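Side-chain contacts in calcium homeostasis modulator protein 5 (Homo sapiens, PDB 7D60), which forms undecameric, cone-shaped large-pore channels whose gating and ion conductance are likely regulated by membrane lipids: residues Leu65-Asn70 and Leu105-Ala110; Arg85-Arg90 and Cys94-Val99; Ser205-Leu210 and His269-Ser274; Leu212-Thr217 and Gln276-Leu281. All blocks are in the same frame, centred on the assembly; numbering follows the deposited sequence.

Interaction 1. Residues Leu65-Asn70 and Leu105-Ala110; sequences LGFFLN and LSSLVA. With PA8 (1,2-dioctanoyl-sn-glycero-3-phosphate), chain M; PA8 (1,2-dioctanoyl-sn-glycero-3-phosphate), chain B.
Ser107 sits against the turn of Gly66 and Phe67, where transmembrane helix S2 meets S3 in the four-helix membrane domain of this CALHM channel. The CA atoms of Gly66 and Ser107 come within 4.7 Å, a separation possible because Gly66 has no side chain to hold the two backbones apart. Into this close approach points the CB of Ser107, 4.0 Å from Gly66 CA. Its hydroxyl is carried toward Phe67 by a chi1 of 67°, which puts OG between the backbone N and the carbonyl carbon. There Ser107 OG lies 3.6 Å from Phe67 CE1 and obliquely to the ring. The stronger tie of the hydroxyl is to the preceding helical turn, a hydrogen bond with the carbonyl of Ile103, so its polarity is met inside the buried contact without a bond to S2. Phe67 starts out along the flank of the contact, and its ring end then swings nearer to S3 and also touches Ile103. Two dioctanoyl phosphatidic acid molecules border the S2 segment. The one of chain B runs past Leu65, Phe68 and Leu69, with its O7 3.6 Å from Phe68 CD1, whereas the one of chain M brings its ester carbonyl oxygen O6 to 3.4 Å from Gly66 CA.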
# COMPACT_ATOMS: atom_id res chain seq x y z
N LEU A 65 29.98 34.06 13.05
CA LEU A 65 28.96 33.14 13.55
C LEU A 65 29.51 32.16 14.58
O LEU A 65 28.73 31.61 15.36
CB LEU A 65 28.36 32.37 12.37
CG LEU A 65 27.03 31.64 12.56
CD1 LEU A 65 25.91 32.64 12.75
CD2 LEU A 65 26.76 30.75 11.37
N GLY A 66 30.82 31.94 14.61
CA GLY A 66 31.40 31.09 15.64
C GLY A 66 31.55 31.80 16.97
O GLY A 66 31.64 31.15 18.01
N PHE A 67 31.60 33.13 16.96
CA PHE A 67 31.64 33.89 18.20
C PHE A 67 30.27 34.02 18.84
O PHE A 67 30.18 34.15 20.07
CB PHE A 67 32.22 35.28 17.96
CG PHE A 67 33.67 35.29 17.62
CD1 PHE A 67 34.59 34.69 18.45
CD2 PHE A 67 34.12 35.92 16.47
CE1 PHE A 67 35.94 34.70 18.13
CE2 PHE A 67 35.46 35.93 16.16
CZ PHE A 67 36.37 35.32 16.99
N PHE A 68 29.20 34.00 18.05
CA PHE A 68 27.86 34.09 18.61
C PHE A 68 27.46 32.80 19.31
O PHE A 68 26.84 32.84 20.38
CB PHE A 68 26.83 34.40 17.52
CG PHE A 68 26.64 35.86 17.25
CD1 PHE A 68 26.02 36.66 18.19
CD2 PHE A 68 27.03 36.41 16.05
CE1 PHE A 68 25.83 38.01 17.94
CE2 PHE A 68 26.83 37.76 15.79
CZ PHE A 68 26.23 38.55 16.74
N LEU A 69 27.79 31.65 18.74
CA LEU A 69 27.35 30.37 19.25
C LEU A 69 28.29 29.77 20.27
O LEU A 69 28.07 28.64 20.72
CB LEU A 69 27.15 29.39 18.09
CG LEU A 69 26.27 29.87 16.94
CD1 LEU A 69 26.15 28.79 15.88
CD2 LEU A 69 24.91 30.26 17.44
N ASN A 70 29.34 30.49 20.66
CA ASN A 70 30.28 30.02 21.66
C ASN A 70 29.79 30.48 23.02
O ASN A 70 29.80 31.68 23.31
CB ASN A 70 31.68 30.54 21.37
CG ASN A 70 32.75 29.58 21.80
OD1 ASN A 70 32.47 28.56 22.42
ND2 ASN A 70 33.99 29.89 21.47
N LEU A 105 40.53 29.82 18.39
CA LEU A 105 40.92 28.63 17.65
C LEU A 105 39.75 27.71 17.37
O LEU A 105 39.76 26.98 16.37
CB LEU A 105 42.01 27.87 18.41
CG LEU A 105 43.41 28.48 18.37
CD1 LEU A 105 44.40 27.57 19.05
CD2 LEU A 105 43.84 28.77 16.95
N SER A 106 38.73 27.71 18.22
CA SER A 106 37.58 26.85 17.99
C SER A 106 36.66 27.40 16.90
O SER A 106 35.98 26.62 16.22
CB SER A 106 36.79 26.66 19.28
OG SER A 106 35.47 26.22 18.99
N SER A 107 36.62 28.71 16.73
CA SER A 107 35.79 29.33 15.71
C SER A 107 36.51 29.48 14.38
O SER A 107 35.92 30.00 13.43
CB SER A 107 35.30 30.70 16.19
OG SER A 107 36.37 31.61 16.30
N LEU A 108 37.76 29.03 14.29
CA LEU A 108 38.53 29.04 13.05
C LEU A 108 38.49 27.70 12.33
O LEU A 108 39.36 27.42 11.51
CB LEU A 108 39.98 29.42 13.34
CG LEU A 108 40.38 30.88 13.19
CD1 LEU A 108 41.86 31.02 13.43
CD2 LEU A 108 40.01 31.39 11.83
N VAL A 109 37.51 26.86 12.63
CA VAL A 109 37.42 25.54 12.02
C VAL A 109 36.53 25.56 10.78
O VAL A 109 36.91 25.06 9.73
CB VAL A 109 36.93 24.50 13.06
CG1 VAL A 109 36.68 23.16 12.41
CG2 VAL A 109 37.96 24.35 14.15
N ALA A 110 35.35 26.16 10.89
CA ALA A 110 34.47 26.33 9.74
C ALA A 110 34.96 27.33 8.68
O ALA A 110 34.61 27.15 7.51
CB ALA A 110 33.07 26.72 10.21
O1 PA8 M . 29.82 25.93 22.89
O2 PA8 M . 32.02 26.11 23.97
P1 PA8 M . 31.26 25.46 22.85
O3 PA8 M . 31.31 23.96 23.03
O4 PA8 M . 31.94 25.85 21.40
C1 PA8 M . 31.66 25.07 20.28
C2 PA8 M . 30.58 25.77 19.44
C3 PA8 M . 31.23 26.48 18.26
O5 PA8 M . 30.79 25.86 17.08
C4 PA8 M . 30.39 26.73 16.05
O6 PA8 M . 30.40 27.90 16.23
C5 PA8 M . 29.93 26.17 14.71
C6 PA8 M . 29.45 27.26 13.75
C7 PA8 M . 29.02 26.69 12.40
O7 PA8 M . 29.68 24.81 18.97
C12 PA8 M . 28.39 24.92 19.49
O8 PA8 M . 28.22 24.85 20.66
C13 PA8 M . 27.21 25.14 18.55
C14 PA8 M . 25.95 24.42 19.04
C15 PA8 M . 24.69 24.92 18.34
C16 PA8 M . 24.75 24.73 16.83
C17 PA8 M . 23.42 25.04 16.15
C18 PA8 M . 22.48 23.84 16.14
C19 PA8 M . 21.25 24.09 15.27
O1 PA8 B . 21.29 34.51 23.58
O2 PA8 B . 23.09 34.72 25.26
P1 PA8 B . 22.77 34.74 23.78
O3 PA8 B . 23.54 33.64 23.09
O4 PA8 B . 23.22 36.19 23.14
C1 PA8 B . 23.68 36.23 21.82
C2 PA8 B . 22.50 36.06 20.87
C3 PA8 B . 21.82 37.41 20.65
O5 PA8 B . 22.39 38.03 19.54
C4 PA8 B . 21.54 38.19 18.44
O6 PA8 B . 20.40 37.89 18.52
C5 PA8 B . 22.07 38.77 17.13
C6 PA8 B . 21.19 38.40 15.94
C7 PA8 B . 21.71 38.95 14.62
O7 PA8 B . 22.95 35.55 19.64
C12 PA8 B . 22.80 34.17 19.47
O8 PA8 B . 22.53 33.47 20.38
C13 PA8 B . 22.99 33.54 18.09
C14 PA8 B . 22.35 34.34 16.96
C15 PA8 B . 22.69 33.75 15.59
C16 PA8 B . 22.17 34.61 14.45
C17 PA8 B . 22.43 34.00 13.08
C18 PA8 B . 21.85 32.60 12.94
C19 PA8 B . 21.65 32.19 11.48

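Interaction 2. Residues Arg85-Arg90 and Cys94-Val99; sequences RKIFPR and CRFFYV. With PA8 (1,2-dioctanoyl-sn-glycero-3-phosphate), chain N.
With CG anti to the backbone N (chi1 170°), Phe96 sends its ring off the first turn of helix 95-106 straight at the loop residues Ile87 and Phe88. Phe88 answers with CG beside its backbone N (chi1 -59°), a setting that turns a side chain leaving the loop along the flank of the contact so that its ring end closes on Phe96. The two rings meet with centroids 4.8 Å apart and planes inclined at 55°, a geometry that is neither a stack nor a T-shaped pair. Phe88 CZ stands over one face of Phe96, displaced toward the rim, while the closest atoms are Phe88 CE1 and Phe96 CD2 at 3.5 Å. Ile87 touches the same ring through its gamma methyl branch: CG2 lies 3.6 Å from Phe96 CD1 and 3.9 Å from Phe96 CE1. Near the root of the side chain, Phe96 CB packs 3.6 Å from the carbonyl oxygen Ile87 O. Leu76 of helix 71-77 touches both Ile87 and Phe96, extending the apolar patch to a third element of the cytoplasmic region. One residue before the patch, Lys86 forms a salt bridge with Glu263 and a hydrogen bond with Ser208 of a neighbouring subunit. Farther along the helix, Tyr98 CD1 lies 3.7 Å from the acyl carbon C7 of the chain N lipid. No hydrogen bond joins the two segments, so the loop is held to the start of the helix by apolar and aromatic contact, while the polar ties of its Lys86 run to other parts of the chain and to the next subunit.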
# COMPACT_ATOMS: atom_id res chain seq x y z
N ARG A 85 39.10 43.54 37.06
CA ARG A 85 40.11 42.73 37.74
C ARG A 85 39.62 41.32 38.06
O ARG A 85 40.43 40.51 38.52
CB ARG A 85 40.56 43.42 39.02
CG ARG A 85 41.10 44.82 38.80
CD ARG A 85 42.35 44.80 37.92
NE ARG A 85 42.10 45.34 36.59
CZ ARG A 85 43.04 45.51 35.66
NH1 ARG A 85 44.30 45.18 35.93
NH2 ARG A 85 42.73 46.01 34.47
N LYS A 86 38.35 41.01 37.83
CA LYS A 86 37.89 39.63 37.96
C LYS A 86 38.12 38.83 36.69
O LYS A 86 37.86 37.62 36.68
CB LYS A 86 36.41 39.60 38.33
CG LYS A 86 35.46 39.90 37.19
CD LYS A 86 34.05 40.09 37.70
CE LYS A 86 33.27 41.04 36.82
NZ LYS A 86 31.87 41.20 37.28
N ILE A 87 38.61 39.46 35.63
CA ILE A 87 38.93 38.79 34.38
C ILE A 87 40.44 38.84 34.21
O ILE A 87 41.04 37.99 33.54
CB ILE A 87 38.17 39.43 33.20
CG1 ILE A 87 36.69 39.53 33.54
CG2 ILE A 87 38.27 38.59 31.95
CD1 ILE A 87 35.89 40.29 32.53
N PHE A 88 41.07 39.82 34.86
CA PHE A 88 42.52 39.92 34.95
C PHE A 88 42.96 39.73 36.40
O PHE A 88 43.28 40.72 37.07
CB PHE A 88 43.02 41.29 34.47
CG PHE A 88 42.66 41.59 33.05
CD1 PHE A 88 43.45 41.13 32.01
CD2 PHE A 88 41.55 42.36 32.75
CE1 PHE A 88 43.13 41.43 30.71
CE2 PHE A 88 41.22 42.66 31.45
CZ PHE A 88 42.01 42.18 30.42
N PRO A 89 43.00 38.50 36.91
CA PRO A 89 43.34 38.31 38.33
C PRO A 89 44.83 38.50 38.57
O PRO A 89 45.64 38.62 37.65
CB PRO A 89 42.91 36.87 38.60
CG PRO A 89 42.94 36.19 37.29
CD PRO A 89 42.82 37.22 36.21
N ARG A 90 45.19 38.54 39.86
CA ARG A 90 46.54 38.93 40.23
C ARG A 90 47.52 37.77 40.15
O ARG A 90 48.67 37.96 39.73
CB ARG A 90 46.54 39.53 41.64
CG ARG A 90 45.76 40.83 41.75
CD ARG A 90 46.64 42.05 41.45
NE ARG A 90 46.79 42.28 40.01
CZ ARG A 90 45.91 42.92 39.25
NH1 ARG A 90 44.81 43.41 39.79
NH2 ARG A 90 46.14 43.07 37.96
N CYS A 94 47.86 35.87 32.98
CA CYS A 94 47.94 35.44 31.59
C CYS A 94 46.94 34.34 31.27
O CYS A 94 47.03 33.74 30.19
CB CYS A 94 49.36 34.99 31.27
SG CYS A 94 49.86 35.18 29.53
N ARG A 95 46.01 34.03 32.17
CA ARG A 95 44.97 33.06 31.86
C ARG A 95 43.90 33.65 30.96
O ARG A 95 43.25 32.91 30.21
CB ARG A 95 44.36 32.51 33.15
CG ARG A 95 43.40 31.35 32.92
CD ARG A 95 42.99 30.57 34.14
NE ARG A 95 41.78 29.81 33.85
CZ ARG A 95 41.72 28.67 33.16
NH1 ARG A 95 42.82 28.11 32.68
NH2 ARG A 95 40.55 28.09 32.96
N PHE A 96 43.73 34.98 30.97
CA PHE A 96 42.76 35.63 30.09
C PHE A 96 43.11 35.43 28.62
O PHE A 96 42.22 35.26 27.79
CB PHE A 96 42.68 37.12 30.41
CG PHE A 96 41.91 37.91 29.40
CD1 PHE A 96 40.54 37.77 29.30
CD2 PHE A 96 42.55 38.79 28.54
CE1 PHE A 96 39.82 38.49 28.38
CE2 PHE A 96 41.84 39.51 27.61
CZ PHE A 96 40.47 39.36 27.53
N PHE A 97 44.40 35.41 28.29
CA PHE A 97 44.81 35.16 26.92
C PHE A 97 44.74 33.68 26.56
O PHE A 97 44.59 33.34 25.39
CB PHE A 97 46.22 35.69 26.68
CG PHE A 97 46.33 37.17 26.82
CD1 PHE A 97 45.89 38.00 25.80
CD2 PHE A 97 46.86 37.73 27.96
CE1 PHE A 97 45.98 39.37 25.93
CE2 PHE A 97 46.95 39.10 28.09
CZ PHE A 97 46.51 39.92 27.07
N TYR A 98 44.83 32.79 27.55
CA TYR A 98 44.69 31.37 27.27
C TYR A 98 43.25 31.01 26.96
O TYR A 98 42.98 30.15 26.12
CB TYR A 98 45.22 30.54 28.43
CG TYR A 98 45.07 29.05 28.23
CD1 TYR A 98 45.96 28.34 27.44
CD2 TYR A 98 44.03 28.35 28.84
CE1 TYR A 98 45.82 26.98 27.25
CE2 TYR A 98 43.89 26.99 28.65
CZ TYR A 98 44.78 26.32 27.86
OH TYR A 98 44.63 24.96 27.68
N VAL A 99 42.30 31.64 27.66
CA VAL A 99 40.89 31.38 27.38
C VAL A 99 40.49 32.02 26.06
O VAL A 99 39.82 31.39 25.24
CB VAL A 99 40.01 31.87 28.54
CG1 VAL A 99 38.56 31.56 28.27
CG2 VAL A 99 40.43 31.21 29.83
O1 PA8 N . 38.35 21.58 26.39
O2 PA8 N . 40.57 22.63 26.58
P1 PA8 N . 39.80 21.49 25.96
O3 PA8 N . 40.38 20.18 26.42
O4 PA8 N . 39.89 21.59 24.31
C1 PA8 N . 41.12 21.41 23.68
C2 PA8 N . 41.58 22.77 23.15
C3 PA8 N . 42.68 23.32 24.07
O5 PA8 N . 43.78 23.70 23.30
C4 PA8 N . 43.91 25.08 23.14
O6 PA8 N . 43.02 25.71 22.71
C5 PA8 N . 45.20 25.80 23.51
C6 PA8 N . 45.24 27.20 22.90
C7 PA8 N . 46.09 28.18 23.71
O7 PA8 N . 42.08 22.64 21.85
C12 PA8 N . 41.43 23.40 20.87
O8 PA8 N . 40.43 23.98 21.11
C13 PA8 N . 42.02 23.46 19.46
C14 PA8 N . 40.95 23.56 18.37
C15 PA8 N . 41.48 23.18 16.99
C16 PA8 N . 42.22 24.32 16.29
C17 PA8 N . 41.88 24.39 14.80
C18 PA8 N . 42.70 25.45 14.06
C19 PA8 N . 42.66 25.27 12.54

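Interaction 3. Residues Ser205-Leu210 and His269-Ser274; sequences SKVSYL and HSFHQS
Val207 and Phe271 make the tight half of this contact. The methyl CG1 of Val207 lies over one face of the Phe271 ring in a CH-pi contact, 3.9 Å from the ring centroid and 21° off its normal. It is displaced toward the rim, so that its nearest ring atom is Phe271 CE2 at 3.6 Å, and the two side chains cross at about a right angle. The ring reaches this place because Phe271 CG is anti to the backbone N (chi1 -166°). Trp215 of helix 209-246 touches both residues, and its ring meets that of Phe271 with planes at about 40°. On the looser side, Lys206 lends only the root of its chain: CB stands 4.3 Å from Phe271 CD2, and the exposed remainder leads away from the contact. Gln273 OE1 comes no closer than 4.2 Å to Lys206 O, while the Gln273 side chain also packs on Phe259 of a neighbouring subunit. Within the turn, the hydroxyl Ser205 OG donates a hydrogen bond to Val207 O at 3.1 Å. The contact thus joins the turn that leads from transmembrane helix S4 into the long cytoplasmic helix 209-246 with the loop that precedes the C-terminal helix 280-287, a junction in the cytoplasmic C-terminal domain of the CALHM subunit.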
# COMPACT_ATOMS: atom_id res chain seq x y z
N SER A 205 48.85 19.88 31.26
CA SER A 205 47.73 19.93 32.18
C SER A 205 48.18 19.71 33.62
O SER A 205 49.22 19.10 33.88
CB SER A 205 46.69 18.89 31.79
OG SER A 205 45.79 18.64 32.84
N LYS A 206 47.39 20.23 34.56
CA LYS A 206 47.74 20.14 35.97
C LYS A 206 47.32 18.82 36.59
O LYS A 206 47.87 18.44 37.63
CB LYS A 206 47.10 21.29 36.74
CG LYS A 206 47.67 22.64 36.41
CD LYS A 206 49.11 22.73 36.85
CE LYS A 206 49.58 24.17 36.88
NZ LYS A 206 50.82 24.36 36.07
N VAL A 207 46.36 18.13 36.00
CA VAL A 207 45.85 16.88 36.53
C VAL A 207 46.13 15.77 35.52
O VAL A 207 46.39 16.02 34.34
CB VAL A 207 44.34 16.97 36.84
CG1 VAL A 207 44.09 18.04 37.86
CG2 VAL A 207 43.55 17.25 35.60
N SER A 208 46.08 14.54 36.00
CA SER A 208 46.31 13.38 35.15
C SER A 208 45.00 12.99 34.46
O SER A 208 44.02 13.72 34.51
CB SER A 208 46.90 12.24 35.96
OG SER A 208 48.29 12.42 36.11
N TYR A 209 44.98 11.82 33.82
CA TYR A 209 43.84 11.46 32.99
C TYR A 209 42.61 11.12 33.81
O TYR A 209 41.49 11.40 33.38
CB TYR A 209 44.20 10.28 32.08
CG TYR A 209 43.04 9.79 31.26
CD1 TYR A 209 42.62 10.51 30.14
CD2 TYR A 209 42.34 8.65 31.61
CE1 TYR A 209 41.54 10.09 29.39
CE2 TYR A 209 41.25 8.23 30.87
CZ TYR A 209 40.86 8.95 29.76
OH TYR A 209 39.79 8.53 29.01
N LEU A 210 42.79 10.52 34.98
CA LEU A 210 41.65 10.05 35.75
C LEU A 210 40.95 11.18 36.48
O LEU A 210 39.72 11.20 36.58
CB LEU A 210 42.11 8.97 36.73
CG LEU A 210 41.16 7.82 37.00
CD1 LEU A 210 40.79 7.13 35.71
CD2 LEU A 210 41.81 6.84 37.94
N HIS A 269 38.01 30.23 36.55
CA HIS A 269 38.48 29.13 37.39
C HIS A 269 39.82 28.60 36.89
O HIS A 269 39.96 28.23 35.73
CB HIS A 269 37.46 28.00 37.42
CG HIS A 269 37.90 26.81 38.21
ND1 HIS A 269 38.50 26.92 39.45
CD2 HIS A 269 37.84 25.49 37.94
CE1 HIS A 269 38.79 25.72 39.90
NE2 HIS A 269 38.39 24.83 39.01
N SER A 270 40.80 28.54 37.80
CA SER A 270 42.09 27.92 37.53
C SER A 270 42.37 26.89 38.62
O SER A 270 42.22 27.19 39.80
CB SER A 270 43.21 28.97 37.50
OG SER A 270 43.33 29.60 38.76
N PHE A 271 42.79 25.70 38.21
CA PHE A 271 42.99 24.61 39.15
C PHE A 271 44.23 24.82 40.00
O PHE A 271 45.26 25.30 39.52
CB PHE A 271 43.09 23.27 38.41
CG PHE A 271 42.95 22.07 39.30
CD1 PHE A 271 41.71 21.55 39.59
CD2 PHE A 271 44.07 21.45 39.84
CE1 PHE A 271 41.58 20.45 40.41
CE2 PHE A 271 43.95 20.35 40.66
CZ PHE A 271 42.70 19.85 40.94
N HIS A 272 44.13 24.45 41.28
CA HIS A 272 45.26 24.38 42.19
C HIS A 272 45.28 23.01 42.83
O HIS A 272 44.26 22.54 43.33
CB HIS A 272 45.19 25.47 43.26
CG HIS A 272 45.47 26.84 42.75
ND1 HIS A 272 44.57 27.88 42.86
CD2 HIS A 272 46.55 27.35 42.11
CE1 HIS A 272 45.09 28.97 42.32
NE2 HIS A 272 46.29 28.67 41.86
N GLN A 273 46.45 22.36 42.82
CA GLN A 273 46.53 21.00 43.32
C GLN A 273 46.69 20.92 44.83
O GLN A 273 46.57 19.83 45.39
CB GLN A 273 47.68 20.26 42.63
CG GLN A 273 49.06 20.70 43.05
CD GLN A 273 50.11 20.42 41.99
OE1 GLN A 273 49.79 20.33 40.81
NE2 GLN A 273 51.35 20.27 42.42
N SER A 274 46.95 22.04 45.50
CA SER A 274 47.00 22.04 46.96
C SER A 274 45.60 21.90 47.56
O SER A 274 45.36 21.05 48.42
CB SER A 274 47.68 23.31 47.47
OG SER A 274 47.03 24.46 46.96

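Interaction 4. Residues Leu212-Thr217 and Gln276-Leu281; sequences LSFWKT and QHYSTL
Tyr278 fits between Phe214 and Trp215, neighbours on helix 209-246, and meets each in a different way. Phe214 presents its edge to the tyrosine face in a T-shaped pair, with planes at 83° and centroids 5.2 Å apart; the nearest atoms are Phe214 CE2 and Tyr278 CE2 at 3.7 Å. Tyr278 in turn directs its own edge at the face of the Trp215 five-membered ring. These planes are inclined at 64°, and Tyr278 CD1 stands 4.0 Å from Trp215 CG. Both helix side chains hold CG anti to the backbone N, which brings the ends of their rings in toward the tyrosine. The indole atom Trp215 NE1 also lies 3.2 Å from Tyr278 O. In the next shell, Tyr278 OH has a weak hydrogen bond from Gln211, and the Tyr278 backbone N is tied to His282 ND1. Ser279 is the N-cap of helix 280-287, its OG bonded to His282 N, which fixes the chain directly after the tyrosine. Met256 and Trp262 of a neighbouring subunit pack on Phe214 and Tyr278, respectively. Here an aromatic cluster seats the C-terminal tail on the long cytoplasmic helix, at a subunit interface of the CALHM oligomer.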
# COMPACT_ATOMS: atom_id res chain seq x y z
N LEU A 212 40.98 14.30 35.43
CA LEU A 212 40.35 15.11 34.39
C LEU A 212 39.04 14.50 33.91
O LEU A 212 38.18 15.23 33.43
CB LEU A 212 41.32 15.28 33.22
CG LEU A 212 40.98 16.30 32.14
CD1 LEU A 212 41.24 17.70 32.63
CD2 LEU A 212 41.77 16.02 30.90
N SER A 213 38.88 13.19 34.05
CA SER A 213 37.63 12.56 33.67
C SER A 213 36.53 12.79 34.70
O SER A 213 35.35 12.80 34.34
CB SER A 213 37.85 11.06 33.46
OG SER A 213 36.70 10.45 32.92
N PHE A 214 36.90 12.95 35.96
CA PHE A 214 35.93 13.31 36.98
C PHE A 214 35.55 14.78 36.90
O PHE A 214 34.40 15.13 37.14
CB PHE A 214 36.48 13.00 38.38
CG PHE A 214 35.58 13.43 39.48
CD1 PHE A 214 34.38 12.78 39.71
CD2 PHE A 214 35.90 14.51 40.28
CE1 PHE A 214 33.54 13.18 40.72
CE2 PHE A 214 35.06 14.92 41.28
CZ PHE A 214 33.88 14.25 41.50
N TRP A 215 36.52 15.64 36.57
CA TRP A 215 36.30 17.07 36.42
C TRP A 215 35.31 17.37 35.30
O TRP A 215 34.48 18.27 35.42
CB TRP A 215 37.65 17.74 36.18
CG TRP A 215 37.73 19.23 36.21
CD1 TRP A 215 36.71 20.12 36.36
CD2 TRP A 215 38.92 20.01 36.08
NE1 TRP A 215 37.19 21.40 36.33
CE2 TRP A 215 38.55 21.36 36.16
CE3 TRP A 215 40.27 19.70 35.91
CZ2 TRP A 215 39.47 22.39 36.07
CZ3 TRP A 215 41.18 20.72 35.82
CH2 TRP A 215 40.78 22.05 35.90
N LYS A 216 35.36 16.60 34.21
CA LYS A 216 34.41 16.81 33.13
C LYS A 216 33.03 16.28 33.46
O LYS A 216 32.04 16.79 32.94
CB LYS A 216 34.91 16.14 31.85
CG LYS A 216 36.02 16.89 31.16
CD LYS A 216 36.62 16.04 30.06
CE LYS A 216 37.80 16.74 29.41
NZ LYS A 216 37.68 18.22 29.46
N THR A 217 32.94 15.26 34.31
CA THR A 217 31.64 14.75 34.73
C THR A 217 30.96 15.71 35.70
O THR A 217 29.74 15.87 35.66
CB THR A 217 31.79 13.37 35.36
OG1 THR A 217 32.66 12.58 34.54
CG2 THR A 217 30.46 12.67 35.48
N GLN A 276 42.02 21.17 45.97
CA GLN A 276 41.46 20.79 44.68
C GLN A 276 39.97 21.14 44.65
O GLN A 276 39.14 20.45 45.26
CB GLN A 276 41.72 19.32 44.38
CG GLN A 276 41.59 18.38 45.56
CD GLN A 276 42.21 17.03 45.29
OE1 GLN A 276 43.08 16.90 44.42
NE2 GLN A 276 41.76 16.01 46.00
N HIS A 277 39.63 22.21 43.95
CA HIS A 277 38.26 22.60 43.70
C HIS A 277 37.97 22.44 42.21
O HIS A 277 38.82 22.76 41.38
CB HIS A 277 38.00 24.03 44.14
CG HIS A 277 38.32 24.29 45.58
ND1 HIS A 277 39.28 25.19 45.98
CD2 HIS A 277 37.80 23.76 46.71
CE1 HIS A 277 39.34 25.20 47.29
NE2 HIS A 277 38.46 24.35 47.76
N TYR A 278 36.79 21.95 41.89
CA TYR A 278 36.46 21.61 40.51
C TYR A 278 35.61 22.66 39.81
O TYR A 278 35.30 22.49 38.63
CB TYR A 278 35.75 20.25 40.48
CG TYR A 278 36.63 19.14 40.97
CD1 TYR A 278 37.65 18.64 40.19
CD2 TYR A 278 36.44 18.59 42.23
CE1 TYR A 278 38.46 17.63 40.64
CE2 TYR A 278 37.25 17.59 42.69
CZ TYR A 278 38.25 17.11 41.90
OH TYR A 278 39.06 16.10 42.36
N SER A 279 35.24 23.73 40.50
CA SER A 279 34.62 24.89 39.87
C SER A 279 34.89 26.09 40.75
O SER A 279 35.49 25.98 41.82
CB SER A 279 33.11 24.69 39.66
OG SER A 279 32.45 24.47 40.88
N THR A 280 34.44 27.25 40.28
CA THR A 280 34.54 28.45 41.11
C THR A 280 33.37 28.58 42.07
O THR A 280 33.45 29.34 43.03
CB THR A 280 34.63 29.69 40.23
OG1 THR A 280 34.71 30.86 41.05
CG2 THR A 280 33.44 29.80 39.32
N LEU A 281 32.29 27.83 41.84
CA LEU A 281 31.22 27.73 42.82
C LEU A 281 31.58 26.76 43.94
O LEU A 281 31.14 26.94 45.07
CB LEU A 281 29.93 27.30 42.14
CG LEU A 281 28.63 27.42 42.93
CD1 LEU A 281 28.49 28.82 43.45
CD2 LEU A 281 27.48 27.09 42.03

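Interaction 1 is a buried, membrane-embedded contact near the centre of the chain, built on a glycine-serine approach and bordered by lipid; the other three lie on the cytoplasmic side, where aromatic rings do most of the work. Interactions 1 and 2 share helix 95-106, although their nearest atoms stay about 7 Å apart. Interactions 3 and 4 both use helix 209-246, have centres about 9 Å apart and reach the same neighbouring subunit, with Phe271 CZ 3.6 Å from Gln276 CB. Interaction 3 is partly solvent-exposed, whereas 2 and 4 are buried. Interactions 2 and 3 touch at Arg95, whose NH2 lies 2.8 Å from His269 O.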